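Local structure of glycosyl hydrolases family 2, sugar binding domain protein (Bacteroides uniformis str. 3978 T3 ii, 6D1P) at residues 323-328 with 357-362; 511-516 with 571-576. The protein is a beta-glucuronidase of glycoside hydrolase family 2 from a human gut bacterium, probably removing glucuronic acid from glycosides by hydrolysis. One frame throughout, in Å; residues are numbered along the deposited sequence.

Contact 1: 323-328 with 357-362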
# COMPACT_ATOMS: atom_id res chain seq x y z
N LEU A 323 38.58 -31.23 -8.70
CA LEU A 323 37.90 -30.75 -7.51
C LEU A 323 36.40 -30.79 -7.77
O LEU A 323 35.90 -30.10 -8.67
CB LEU A 323 38.35 -29.34 -7.14
CG LEU A 323 37.64 -28.64 -5.97
CD1 LEU A 323 37.85 -29.42 -4.65
CD2 LEU A 323 38.11 -27.20 -5.83
N LEU A 324 35.69 -31.62 -7.01
CA LEU A 324 34.25 -31.70 -7.12
C LEU A 324 33.64 -30.46 -6.46
O LEU A 324 33.77 -30.28 -5.25
CB LEU A 324 33.74 -32.99 -6.50
CG LEU A 324 32.32 -33.20 -7.04
CD1 LEU A 324 32.08 -34.66 -7.34
CD2 LEU A 324 31.27 -32.66 -6.08
N LEU A 325 33.00 -29.61 -7.25
CA LEU A 325 32.39 -28.40 -6.73
C LEU A 325 31.22 -28.76 -5.82
O LEU A 325 30.29 -29.46 -6.22
CB LEU A 325 31.95 -27.49 -7.88
CG LEU A 325 33.16 -27.08 -8.74
CD1 LEU A 325 32.70 -26.39 -10.01
CD2 LEU A 325 34.13 -26.20 -7.98
N ARG A 326 31.29 -28.30 -4.58
CA ARG A 326 30.24 -28.55 -3.60
C ARG A 326 29.53 -27.21 -3.44
O ARG A 326 29.96 -26.33 -2.68
CB ARG A 326 30.82 -29.10 -2.29
CG ARG A 326 31.88 -30.21 -2.53
CD ARG A 326 32.44 -30.87 -1.22
NE ARG A 326 33.03 -29.92 -0.24
CZ ARG A 326 34.33 -29.58 -0.16
NH1 ARG A 326 35.24 -30.08 -1.01
NH2 ARG A 326 34.73 -28.70 0.77
N GLY A 327 28.46 -27.02 -4.21
CA GLY A 327 27.86 -25.69 -4.30
C GLY A 327 26.50 -25.51 -3.67
O GLY A 327 25.74 -26.46 -3.49
N THR A 328 26.19 -24.26 -3.33
CA THR A 328 24.86 -23.83 -2.91
C THR A 328 24.51 -22.54 -3.66
O THR A 328 25.28 -22.05 -4.51
CB THR A 328 24.80 -23.68 -1.37
OG1 THR A 328 23.45 -23.71 -0.90
CG2 THR A 328 25.49 -22.41 -0.89
N GLY A 357 30.62 -26.72 4.72
CA GLY A 357 31.54 -27.48 3.91
C GLY A 357 31.40 -27.24 2.43
O GLY A 357 32.07 -27.94 1.66
N ALA A 358 30.55 -26.31 2.02
CA ALA A 358 30.49 -25.87 0.63
C ALA A 358 31.80 -25.23 0.23
O ALA A 358 32.51 -24.66 1.05
CB ALA A 358 29.34 -24.87 0.42
N ASN A 359 32.11 -25.30 -1.06
CA ASN A 359 33.24 -24.58 -1.60
C ASN A 359 32.85 -23.73 -2.80
O ASN A 359 33.73 -23.14 -3.44
CB ASN A 359 34.40 -25.53 -1.97
CG ASN A 359 34.02 -26.59 -3.02
OD1 ASN A 359 33.00 -26.49 -3.71
ND2 ASN A 359 34.86 -27.61 -3.16
N PHE A 360 31.56 -23.60 -3.08
CA PHE A 360 31.09 -23.06 -4.34
C PHE A 360 29.71 -22.46 -4.12
O PHE A 360 28.89 -23.03 -3.39
CB PHE A 360 31.05 -24.19 -5.39
CG PHE A 360 30.76 -23.72 -6.80
CD1 PHE A 360 31.28 -22.54 -7.28
CD2 PHE A 360 29.99 -24.51 -7.64
CE1 PHE A 360 31.02 -22.12 -8.58
CE2 PHE A 360 29.73 -24.10 -8.94
CZ PHE A 360 30.24 -22.90 -9.41
N ILE A 361 29.44 -21.33 -4.75
CA ILE A 361 28.13 -20.71 -4.60
C ILE A 361 27.77 -19.96 -5.88
O ILE A 361 28.61 -19.29 -6.48
CB ILE A 361 28.09 -19.80 -3.36
CG1 ILE A 361 26.67 -19.27 -3.12
CG2 ILE A 361 29.13 -18.68 -3.47
CD1 ILE A 361 26.50 -18.58 -1.76
N ARG A 362 26.51 -20.11 -6.29
CA ARG A 362 25.89 -19.28 -7.31
C ARG A 362 25.03 -18.23 -6.62
O ARG A 362 24.15 -18.58 -5.83
CB ARG A 362 25.07 -20.13 -8.28
CG ARG A 362 24.30 -19.37 -9.37
CD ARG A 362 23.75 -20.37 -10.39
NE ARG A 362 22.74 -19.83 -11.31
CZ ARG A 362 21.49 -20.28 -11.40
NH1 ARG A 362 21.06 -21.26 -10.60
NH2 ARG A 362 20.67 -19.75 -12.29

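Contact 2: 511-516 with 571-576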
# COMPACT_ATOMS: atom_id res chain seq x y z
N ALA A 511 23.51 -26.99 -12.00
CA ALA A 511 23.01 -25.88 -11.19
C ALA A 511 21.54 -26.13 -10.87
O ALA A 511 20.72 -26.26 -11.78
CB ALA A 511 23.17 -24.54 -11.91
N GLU A 512 21.25 -26.24 -9.56
CA GLU A 512 19.93 -26.32 -8.94
C GLU A 512 19.47 -27.77 -8.83
O GLU A 512 19.35 -28.46 -9.84
CB GLU A 512 18.86 -25.48 -9.69
CG GLU A 512 19.18 -24.00 -9.73
CD GLU A 512 17.98 -23.13 -10.16
OE1 GLU A 512 16.82 -23.56 -9.96
OE2 GLU A 512 18.20 -22.03 -10.71
N TRP A 513 19.23 -28.21 -7.60
CA TRP A 513 18.59 -29.47 -7.24
C TRP A 513 18.33 -29.43 -5.75
O TRP A 513 18.92 -28.63 -5.02
CB TRP A 513 19.46 -30.69 -7.59
CG TRP A 513 20.76 -30.71 -6.88
CD1 TRP A 513 21.92 -30.11 -7.27
CD2 TRP A 513 21.06 -31.39 -5.65
NE1 TRP A 513 22.92 -30.36 -6.35
CE2 TRP A 513 22.42 -31.16 -5.36
CE3 TRP A 513 20.31 -32.19 -4.77
CZ2 TRP A 513 23.04 -31.69 -4.24
CZ3 TRP A 513 20.93 -32.71 -3.66
CH2 TRP A 513 22.28 -32.46 -3.40
N GLY A 514 17.46 -30.33 -5.30
CA GLY A 514 17.08 -30.40 -3.90
C GLY A 514 15.57 -30.48 -3.77
O GLY A 514 14.94 -31.29 -4.47
N GLY A 515 14.98 -29.64 -2.93
CA GLY A 515 13.54 -29.61 -2.78
C GLY A 515 13.13 -28.94 -1.49
O GLY A 515 13.96 -28.62 -0.63
N ASP A 516 11.82 -28.72 -1.37
CA ASP A 516 11.26 -27.98 -0.24
C ASP A 516 11.14 -28.88 0.98
O ASP A 516 10.82 -30.07 0.88
CB ASP A 516 9.87 -27.41 -0.58
CG ASP A 516 9.92 -26.32 -1.66
OD1 ASP A 516 9.95 -25.12 -1.30
OD2 ASP A 516 9.94 -26.65 -2.87
N THR A 571 31.91 -32.20 -12.90
CA THR A 571 32.50 -30.97 -12.37
C THR A 571 31.97 -30.68 -10.96
O THR A 571 32.75 -30.42 -10.04
CB THR A 571 32.21 -29.80 -13.32
OG1 THR A 571 30.80 -29.66 -13.50
CG2 THR A 571 32.87 -30.05 -14.66
N GLY A 572 30.66 -30.77 -10.78
CA GLY A 572 30.07 -30.51 -9.48
C GLY A 572 28.62 -30.05 -9.61
O GLY A 572 28.02 -30.12 -10.68
N SER A 573 28.09 -29.58 -8.48
CA SER A 573 26.72 -29.08 -8.50
C SER A 573 26.55 -27.96 -7.48
O SER A 573 27.41 -27.74 -6.62
CB SER A 573 25.72 -30.18 -8.22
OG SER A 573 25.84 -30.57 -6.87
N LEU A 574 25.42 -27.26 -7.59
CA LEU A 574 24.96 -26.30 -6.59
C LEU A 574 23.52 -26.65 -6.25
O LEU A 574 22.63 -26.51 -7.11
CB LEU A 574 25.05 -24.86 -7.10
CG LEU A 574 26.37 -24.51 -7.78
CD1 LEU A 574 26.23 -24.51 -9.31
CD2 LEU A 574 26.90 -23.19 -7.28
N PHE A 575 23.27 -27.10 -5.03
CA PHE A 575 21.88 -27.33 -4.68
C PHE A 575 21.18 -25.99 -4.47
O PHE A 575 21.82 -24.97 -4.20
CB PHE A 575 21.74 -28.24 -3.45
CG PHE A 575 22.08 -27.59 -2.13
CD1 PHE A 575 23.37 -27.68 -1.61
CD2 PHE A 575 21.08 -26.98 -1.36
CE1 PHE A 575 23.68 -27.12 -0.36
CE2 PHE A 575 21.37 -26.40 -0.12
CZ PHE A 575 22.67 -26.48 0.39
N TRP A 576 19.87 -25.98 -4.70
CA TRP A 576 19.03 -24.79 -4.50
C TRP A 576 18.12 -25.12 -3.33
O TRP A 576 17.22 -25.96 -3.47
CB TRP A 576 18.24 -24.45 -5.76
CG TRP A 576 17.38 -23.21 -5.64
CD1 TRP A 576 16.18 -23.10 -5.01
CD2 TRP A 576 17.68 -21.91 -6.16
NE1 TRP A 576 15.72 -21.81 -5.08
CE2 TRP A 576 16.62 -21.06 -5.78
CE3 TRP A 576 18.74 -21.38 -6.91
CZ2 TRP A 576 16.57 -19.70 -6.15
CZ3 TRP A 576 18.71 -20.04 -7.26
CH2 TRP A 576 17.63 -19.21 -6.87
O HOH W 1 16.72 -28.04 -1.74

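Contact 1: 323-328 with 357-362
The carbonyl oxygen of Gly-357 is gripped side-on by Arg-326, whose NE and NH2 both reach it at 2.9 Å. The oxygen lies 9° out of the guanidinium plane, and NE approaches nearly along the C=O axis. The side chain gets there by a bend at chi3 (-56°). Gly-357 closes helix 343-356 with a Schellman motif, so the guanidinium ties this helix end to strand 321-329. Asn-359 ND2 stands over one face of the guanidinium, 3.3 Å from NH1; both are donors, and no bond joins them. Trp-617 adds a cation-pi contact to the same arginine.

Asn-359 holds the Arg-326 backbone at two points. Its OD1 accepts from Arg-326 N at 2.6 Å, and its own N donates to Arg-326 O at 2.9 Å. The first bond depends on CG sitting between backbone N and carbonyl carbon (chi1 60°), which turns the amide back toward the neighbouring strand.

Farther along, regular parallel pairing takes over: Gly-327 bridges Phe-360 and Thr-328 bridges Ile-361, with Thr-328 N bonded to Phe-360 O at 3.0 Å and Arg-362 N to Thr-328 O at 2.9 Å. On the Phe-360 side of the sheet, Leu-325 CD1 makes a CH-pi contact over the ring face, 4.2 Å from its centroid. On the other side Thr-328 and Ile-361 point the same way and both pack on Ile-353 of the helix. Parallel strands joined through a helix packed on one sheet face form a beta-alpha-beta crossover, here the first such unit of the TIM barrel.

Contact 2: 511-516 with 571-576
Ala-511 and Leu-574 form a parallel bridge between the last two strands of the TIM barrel, 510-511 and 572-574, with Glu-512 N bonded to Leu-574 O at 2.8 Å. Beyond this bridge side chains carry much of the contact. Trp-513 CG lies between its backbone N and carbonyl carbon (chi1 61°), which brings the indole over the partner backbone: Phe-575 CA lies 3.8 Å from the five-membered ring centroid in a CH-pi contact over the face, and Phe-575 CB sits 3.6 Å from Trp-513 CE2 on that face. At the indole edge NE1 makes a weak hydrogen bond to Ser-573 OG, whose stronger hydrogen-bond partner is Gln-564; His-560 stacks with the indole.

Trp-576 CG is anti to its backbone N (chi1 -178°), which lays the indole beside the extended Glu-512 chain. The Glu-512 carboxylate is inclined 31° to this indole, with CD 3.8 Å from Trp-576 CE3. Arg-362 forms a salt bridge to OE2, and a bound glycerol hydrogen-bonds OE1, consistent with a pocket at this end of the barrel. Direct pairing ends at Trp-576 N to Trp-513 O; beyond it a water joins Gly-515 N to Trp-576 O, 2.6 Å from that N and 2.8 Å from that O.

From the N terminus, contact 1 comes first: strand 321-329 leads into helix 343-356, and the return along 357-362 closes that short loop. The chain then adds strands 382-386, 420-432, 462-466 and 477-479 before contact 2 opens at 511-516; helices 542-545 and 550-564 intervene, and 571-576 closes the second loop. The contacts are therefore in series, neither nested nor crossed. In space they adjoin, because strand 572-574 pairs with strand 321-329 and so shuts the barrel, with Leu-325 N 2.9 Å from Thr-571 O in a probable hydrogen bond. Packing of Leu-574 CD2 against Arg-362 N, 3.3 Å apart, is a further link.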